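Local coordinates for protein hypothetical glycoside hydrolase (Parabacteroides distasonis, PDB 3TAW) that is of unknown function but, as a hypothetical glycoside hydrolase, probably has the five-bladed beta-propeller fold of its relatives, at residues P121-A124 against T130-L133; P53-Y58 against I62-R67; G169-E174 against P221-N226. All blocks are in the same frame, centred on the assembly; numbering follows the deposited sequence.

In the fold
Contacts 1 and 2 are the same kind of element met twice: each is a buried stretch of a beta hairpin that pairs the first two strands of a four-stranded antiparallel sheet, consistent with neighbouring blades of a propeller. Their centres lie about 9 Å apart, and the hairpins touch directly. Backbone hydrogen bonds dominate both, with apolar side chains filling the faces. Contact 3 is of another order. Its centre is about 22 Å from the centre of the chain and about 30 Å from that of contact 2, and it joins two irregular loops through two apolar side-chain contacts around the buried ring of F171, with exposed charged residues about it.

Contact 1. Residues P121-A124 against T130-L133; sequences PRIA and TYVL
I123 and A124 pair with L133 and V132 in a buried antiparallel hairpin, the start of a four-stranded sheet consistent with one blade of a beta-propeller. A124 and V132 form the hydrogen-bonded pair and grip each other twice through the backbone. The bond from V132 N to A124 O is short, 2.8 Å, and the return bond from A124 N to V132 O is longer at 3.2 Å. One step along, I123 and L133 make the non-hydrogen-bonded pair, where CA-H...O contacts take over: L133 CA meets R122 O, and I123 CA meets V132 O. A water bridges the same two carbonyls, donating to V132 O at 3.0 Å and more weakly to R122 O.

The side chains on the I123 face pack together. L133 has its CG anti to the backbone N (chi1 173°), and its CD1 methyl touches both the proline and the isoleucine, 3.5 Å from P121 CB and 3.8 Å from I123 CG1. I123 divides its two branches: with CG1 beside the backbone N and CG2 anti to it (chi1 -62°), CG1 serves the leucine while CG2 reaches the edge of the Y131 ring, 3.9 Å from CD1. The small A124 and the branched V132 point to the other face.

Around this pair, strand 49-58 packs against the face of I123 and P121 through A54 and T56, and Y131 OH hydrogen-bonds to I57 O on the same strand. R122 turns away and is held by C247 O and G248 O of strand 244-254. Strand 143-150 continues the sheet beyond strand 131-138, sharing backbone hydrogen bonds with Y131 and L133.

Contact 2. Residues P53-Y58 against I62-R67; sequences PAATIY and IVVMYR. With EDO (1,2-ethanediol), chain I.
The first hairpin of another four-stranded antiparallel sheet, consistent with a propeller blade, brings P53-Y58 against I62-R67, with A54 paired to M65 and T56 to V63 as its hydrogen-bonded pairs. Four backbone bonds run between them, among them V63 N to T56 O at 2.8 Å and A54 N to M65 O at 2.9 Å. Between these rungs A55 faces V64, and the gap is bridged by CA-H...O contacts, including A55 CA to V63 O at 3.2 Å.

V64 spreads its two methyls over the opposite strand: CG1, anti to the backbone N (chi1 165°), rests 3.8 Å from P53 CB, and CG2 lies 4.2 Å from A55 CB. On the other face, V63 CG2 packs 4.0 Å from Y58 CB. M65, modelled as selenomethionine, carries its chain away toward L83 and I123. T56 OG1 hydrogen-bonds, at 3.0 Å, with O1 of a 1,2-ethanediol that probably comes from the crystallisation liquor and also bonds to L327 O.

R67 leaves the pair to form salt bridges with E69, farther along its own strand, and with D120, a link to strand 117-125. All four hydrogen bonds between the two segments are thus backbone bonds, which set the spacing of the strands while side chains pack on the two faces; the charged and hydroxyl groups serve partners outside the two segments.

Contact 3. Residues G169-E174 against P221-N226; sequences GKFKDE and PLLDEN. With EDO (1,2-ethanediol), chain K; EDO (1,2-ethanediol), chain L.
F171 and L223 meet at the tight end of a contact between two irregular loops, one following helix 166-169 and the other following strand 220-221. The methyl L223 CD2 sits 3.6 Å from F171 CZ and slightly farther from CE2, approaching the ring obliquely. P221 CG adds a looser touch, 4.2 Å from F171 CD2. Within its own loop, K170 lays its aliphatic stem over the ring: CG stands 3.9 Å above the centre of one face, while NZ goes on to bond with G227 O. F171 projects from the corner where two successive type I turns overlap, its CG beside the backbone N (chi1 -60°), and L229 also packs on it.

The other side is loose and polar. K172 bends at its end (chi4 64°) to put NZ 3.0 Å from D173 OD2, a salt bridge on the syn side of the carboxylate but 27° out of its plane. The same NZ weakly contacts a 1,2-ethanediol through O2. In the facing loop, D224 OD1 takes a hydrogen bond from E228 N and a weak one from N226 N.

Between the two segments, then, the contact is apolar, one aromatic ring against a leucine and a proline, and the bond from K170 to G227 adds a polar tie just beyond. K172 and D173 pair within their own loop, D173 also with R144, whereas K170 reaches the facing one.

Contact 1. Residues P121-A124 against T130-L133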
# COMPACT_ATOMS: atom_id res chain seq x y z
N PRO A 121 -0.11 5.12 1.47
CA PRO A 121 -1.52 4.84 1.81
C PRO A 121 -2.02 3.51 1.21
O PRO A 121 -1.57 3.10 0.13
CB PRO A 121 -2.23 5.98 1.13
CG PRO A 121 -1.41 6.30 -0.06
CD PRO A 121 0.01 6.16 0.42
N ARG A 122 -2.91 2.85 1.93
CA ARG A 122 -3.80 1.86 1.36
C ARG A 122 -5.20 2.21 1.80
O ARG A 122 -5.43 2.63 2.95
CB ARG A 122 -3.52 0.42 1.85
CG ARG A 122 -2.36 -0.28 1.21
CD ARG A 122 -1.09 0.06 1.88
NE ARG A 122 0.06 -0.75 1.45
CZ ARG A 122 1.31 -0.31 1.54
NH1 ARG A 122 1.55 0.88 2.05
NH2 ARG A 122 2.33 -1.05 1.12
N ILE A 123 -6.15 2.01 0.90
CA ILE A 123 -7.56 2.30 1.16
C ILE A 123 -8.40 1.07 0.90
O ILE A 123 -8.22 0.39 -0.10
CB ILE A 123 -8.08 3.43 0.27
CG1 ILE A 123 -7.31 4.72 0.58
CG2 ILE A 123 -9.61 3.64 0.46
CD1 ILE A 123 -7.55 5.83 -0.42
N ALA A 124 -9.36 0.83 1.79
CA ALA A 124 -10.45 -0.11 1.53
C ALA A 124 -11.73 0.49 2.09
O ALA A 124 -11.70 1.43 2.91
CB ALA A 124 -10.19 -1.50 2.14
N THR A 130 -17.78 3.52 4.42
CA THR A 130 -16.68 4.21 5.08
C THR A 130 -15.32 3.79 4.50
O THR A 130 -15.02 2.60 4.44
CB THR A 130 -16.68 3.96 6.59
OG1 THR A 130 -17.94 4.36 7.14
CG2 THR A 130 -15.52 4.73 7.25
N TYR A 131 -14.57 4.78 4.02
CA TYR A 131 -13.23 4.55 3.52
C TYR A 131 -12.26 4.54 4.69
O TYR A 131 -12.23 5.48 5.52
CB TYR A 131 -12.83 5.58 2.45
CG TYR A 131 -13.71 5.49 1.23
CD1 TYR A 131 -13.43 4.56 0.23
CD2 TYR A 131 -14.86 6.27 1.10
CE1 TYR A 131 -14.23 4.43 -0.88
CE2 TYR A 131 -15.68 6.15 -0.03
CZ TYR A 131 -15.35 5.24 -1.02
OH TYR A 131 -16.17 5.09 -2.14
N VAL A 132 -11.44 3.49 4.74
CA VAL A 132 -10.50 3.28 5.82
C VAL A 132 -9.09 3.36 5.21
O VAL A 132 -8.72 2.55 4.37
CB VAL A 132 -10.68 1.92 6.52
CG1 VAL A 132 -9.65 1.76 7.66
CG2 VAL A 132 -12.14 1.79 7.04
N LEU A 133 -8.34 4.38 5.64
CA LEU A 133 -7.02 4.70 5.14
C LEU A 133 -6.00 4.29 6.18
O LEU A 133 -6.06 4.72 7.34
CB LEU A 133 -6.95 6.22 4.90
CG LEU A 133 -5.61 6.84 4.53
CD1 LEU A 133 -5.04 6.25 3.23
CD2 LEU A 133 -5.75 8.39 4.44
O HOH W 1 -6.69 0.37 4.09

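Contact 2. Residues P53-Y58 against I62-R67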
# COMPACT_ATOMS: atom_id res chain seq x y z
N PRO A 53 0.90 4.49 -4.47
CA PRO A 53 -0.47 5.01 -4.45
C PRO A 53 -1.49 4.07 -3.82
O PRO A 53 -1.38 2.85 -3.96
CB PRO A 53 -0.78 5.15 -5.93
CG PRO A 53 -0.10 3.93 -6.53
CD PRO A 53 1.20 3.82 -5.75
N ALA A 54 -2.50 4.65 -3.18
CA ALA A 54 -3.71 3.91 -2.84
C ALA A 54 -4.71 4.09 -3.97
O ALA A 54 -4.60 5.03 -4.75
CB ALA A 54 -4.30 4.43 -1.57
N ALA A 55 -5.66 3.16 -4.08
CA ALA A 55 -6.73 3.29 -5.04
C ALA A 55 -8.03 2.75 -4.48
O ALA A 55 -8.04 1.80 -3.68
CB ALA A 55 -6.42 2.56 -6.36
N THR A 56 -9.11 3.37 -4.90
CA THR A 56 -10.42 2.91 -4.51
C THR A 56 -11.44 3.37 -5.56
O THR A 56 -11.07 3.94 -6.59
CB THR A 56 -10.79 3.32 -3.05
OG1 THR A 56 -11.92 2.56 -2.60
CG2 THR A 56 -11.06 4.85 -2.91
N ILE A 57 -12.71 3.10 -5.32
CA ILE A 57 -13.80 3.53 -6.21
C ILE A 57 -14.72 4.38 -5.36
O ILE A 57 -15.10 3.99 -4.27
CB ILE A 57 -14.59 2.33 -6.81
CG1 ILE A 57 -13.65 1.51 -7.71
CG2 ILE A 57 -15.84 2.81 -7.62
CD1 ILE A 57 -14.22 0.23 -8.22
N TYR A 58 -15.06 5.55 -5.89
CA TYR A 58 -15.96 6.49 -5.23
C TYR A 58 -16.73 7.26 -6.30
O TYR A 58 -16.13 7.73 -7.27
CB TYR A 58 -15.16 7.46 -4.37
CG TYR A 58 -16.00 8.55 -3.75
CD1 TYR A 58 -17.02 8.23 -2.86
CD2 TYR A 58 -15.80 9.89 -4.06
CE1 TYR A 58 -17.79 9.20 -2.29
CE2 TYR A 58 -16.58 10.87 -3.49
CZ TYR A 58 -17.56 10.53 -2.61
OH TYR A 58 -18.37 11.51 -2.07
N ILE A 62 -12.73 5.62 -10.54
CA ILE A 62 -11.51 5.20 -9.87
C ILE A 62 -10.89 6.43 -9.23
O ILE A 62 -10.82 7.47 -9.87
CB ILE A 62 -10.50 4.57 -10.84
CG1 ILE A 62 -11.04 3.24 -11.35
CG2 ILE A 62 -9.14 4.35 -10.15
CD1 ILE A 62 -10.20 2.60 -12.46
N VAL A 63 -10.48 6.31 -7.96
CA VAL A 63 -9.74 7.37 -7.27
C VAL A 63 -8.38 6.81 -6.92
O VAL A 63 -8.28 5.75 -6.30
CB VAL A 63 -10.47 7.90 -6.02
CG1 VAL A 63 -9.58 8.90 -5.23
CG2 VAL A 63 -11.84 8.53 -6.42
N VAL A 64 -7.33 7.50 -7.33
CA VAL A 64 -5.99 7.17 -6.90
C VAL A 64 -5.54 8.28 -5.98
O VAL A 64 -5.57 9.47 -6.36
CB VAL A 64 -5.04 7.03 -8.08
CG1 VAL A 64 -3.56 7.05 -7.60
CG2 VAL A 64 -5.35 5.72 -8.83
N MSE A 65 -5.09 7.90 -4.79
CA MSE A 65 -4.49 8.84 -3.85
C MSE A 65 -3.00 8.53 -3.80
O MSE A 65 -2.54 7.58 -3.17
CB MSE A 65 -5.18 8.76 -2.47
CG MSE A 65 -6.61 9.25 -2.55
SE MSE A 65 -7.47 9.43 -0.81
CE MSE A 65 -6.39 10.75 0.09
N TYR A 66 -2.24 9.33 -4.54
CA TYR A 66 -0.81 9.06 -4.72
C TYR A 66 0.03 9.73 -3.65
O TYR A 66 -0.30 10.80 -3.13
CB TYR A 66 -0.37 9.47 -6.12
CG TYR A 66 -0.69 10.89 -6.52
CD1 TYR A 66 -1.91 11.21 -7.11
CD2 TYR A 66 0.23 11.91 -6.36
CE1 TYR A 66 -2.21 12.53 -7.52
CE2 TYR A 66 -0.04 13.20 -6.75
CZ TYR A 66 -1.29 13.52 -7.33
OH TYR A 66 -1.57 14.79 -7.75
N ARG A 67 1.13 9.08 -3.30
CA ARG A 67 2.10 9.66 -2.40
C ARG A 67 2.88 10.70 -3.17
O ARG A 67 3.51 10.38 -4.16
CB ARG A 67 3.05 8.60 -1.85
CG ARG A 67 4.08 9.18 -0.88
CD ARG A 67 5.05 8.11 -0.40
NE ARG A 67 6.21 8.67 0.27
CZ ARG A 67 7.21 7.96 0.80
NH1 ARG A 67 7.20 6.63 0.76
NH2 ARG A 67 8.23 8.58 1.36
C1 EDO I . -10.01 -0.67 -2.75
O1 EDO I . -11.36 -0.33 -2.38
C2 EDO I . -9.68 -2.13 -2.40
O2 EDO I . -8.37 -2.55 -2.86

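Contact 3. Residues G169-E174 against P221-N226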
# COMPACT_ATOMS: atom_id res chain seq x y z
N GLY A 169 0.06 -0.51 25.04
CA GLY A 169 0.94 0.33 24.24
C GLY A 169 2.28 -0.28 23.89
O GLY A 169 3.21 0.43 23.51
N LYS A 170 2.39 -1.60 23.98
CA LYS A 170 3.66 -2.29 23.77
C LYS A 170 4.37 -1.89 22.47
O LYS A 170 5.58 -1.71 22.46
CB LYS A 170 3.45 -3.81 23.78
CG LYS A 170 4.75 -4.60 23.65
CD LYS A 170 4.56 -6.07 24.04
CE LYS A 170 5.89 -6.86 23.98
NZ LYS A 170 5.71 -8.24 24.56
N PHE A 171 3.61 -1.74 21.39
CA PHE A 171 4.19 -1.47 20.08
C PHE A 171 4.03 -0.04 19.60
O PHE A 171 4.34 0.25 18.45
CB PHE A 171 3.59 -2.43 19.05
CG PHE A 171 3.85 -3.86 19.39
CD1 PHE A 171 5.10 -4.42 19.14
CD2 PHE A 171 2.87 -4.64 19.98
CE1 PHE A 171 5.37 -5.74 19.46
CE2 PHE A 171 3.12 -5.96 20.31
CZ PHE A 171 4.39 -6.52 20.05
N LYS A 172 3.58 0.86 20.49
CA LYS A 172 3.25 2.24 20.08
C LYS A 172 4.45 3.04 19.56
O LYS A 172 4.27 4.00 18.80
CB LYS A 172 2.55 2.99 21.23
CG LYS A 172 3.47 3.52 22.29
CD LYS A 172 2.68 4.08 23.49
CE LYS A 172 3.61 4.73 24.49
NZ LYS A 172 4.30 5.93 23.89
N ASP A 173 5.66 2.63 19.92
CA ASP A 173 6.87 3.32 19.49
C ASP A 173 7.76 2.44 18.59
O ASP A 173 8.91 2.75 18.34
CB ASP A 173 7.64 3.82 20.73
CG ASP A 173 6.85 4.86 21.51
OD1 ASP A 173 6.31 5.79 20.90
OD2 ASP A 173 6.79 4.76 22.76
N GLU A 174 7.20 1.34 18.10
CA GLU A 174 7.89 0.48 17.16
C GLU A 174 7.69 1.02 15.77
O GLU A 174 6.66 1.66 15.49
CB GLU A 174 7.34 -0.94 17.26
CG GLU A 174 7.80 -1.64 18.54
CD GLU A 174 9.29 -1.85 18.56
OE1 GLU A 174 9.79 -2.57 17.67
OE2 GLU A 174 9.97 -1.28 19.44
N PRO A 221 -1.86 -6.56 17.15
CA PRO A 221 -0.93 -7.42 16.41
C PRO A 221 -0.94 -8.83 16.94
O PRO A 221 -1.05 -9.04 18.15
CB PRO A 221 0.43 -6.76 16.67
CG PRO A 221 0.09 -5.35 16.89
CD PRO A 221 -1.17 -5.40 17.73
N LEU A 222 -0.87 -9.80 16.03
CA LEU A 222 -0.80 -11.19 16.44
C LEU A 222 0.58 -11.46 17.04
O LEU A 222 1.60 -11.02 16.50
CB LEU A 222 -1.03 -12.09 15.24
CG LEU A 222 -2.48 -12.46 14.94
CD1 LEU A 222 -3.43 -11.32 15.05
CD2 LEU A 222 -2.59 -13.20 13.62
N LEU A 223 0.60 -12.20 18.14
CA LEU A 223 1.84 -12.46 18.88
C LEU A 223 2.15 -13.94 18.98
O LEU A 223 1.27 -14.79 18.84
CB LEU A 223 1.74 -11.89 20.31
CG LEU A 223 1.37 -10.42 20.47
CD1 LEU A 223 1.29 -10.04 21.98
CD2 LEU A 223 2.37 -9.52 19.72
N ASP A 224 3.42 -14.23 19.20
CA ASP A 224 3.87 -15.60 19.49
C ASP A 224 3.81 -15.83 21.00
O ASP A 224 3.32 -14.99 21.75
CB ASP A 224 5.27 -15.85 18.90
CG ASP A 224 6.39 -15.07 19.60
OD1 ASP A 224 6.21 -14.56 20.73
OD2 ASP A 224 7.48 -14.96 18.99
N GLU A 225 4.31 -16.98 21.44
CA GLU A 225 4.23 -17.36 22.86
C GLU A 225 5.07 -16.48 23.80
O GLU A 225 4.80 -16.42 25.00
CB GLU A 225 4.64 -18.83 23.03
CG GLU A 225 6.11 -19.14 22.70
CD GLU A 225 6.39 -19.38 21.21
OE1 GLU A 225 5.57 -18.98 20.34
OE2 GLU A 225 7.46 -19.98 20.91
N ASN A 226 6.08 -15.82 23.26
CA ASN A 226 6.94 -14.92 24.02
C ASN A 226 6.41 -13.49 24.02
O ASN A 226 7.04 -12.60 24.58
CB ASN A 226 8.36 -14.96 23.45
CG ASN A 226 9.01 -16.32 23.59
OD1 ASN A 226 8.76 -17.04 24.55
ND2 ASN A 226 9.83 -16.69 22.62
C1 EDO K . 3.08 1.46 16.15
O1 EDO K . 4.07 1.98 15.28
C2 EDO K . 1.71 2.15 16.07
O2 EDO K . 0.85 1.72 15.01
C1 EDO L . 2.93 8.39 19.78
O1 EDO L . 1.77 7.87 19.11
C2 EDO L . 3.39 7.45 20.88
O2 EDO L . 2.40 7.32 21.91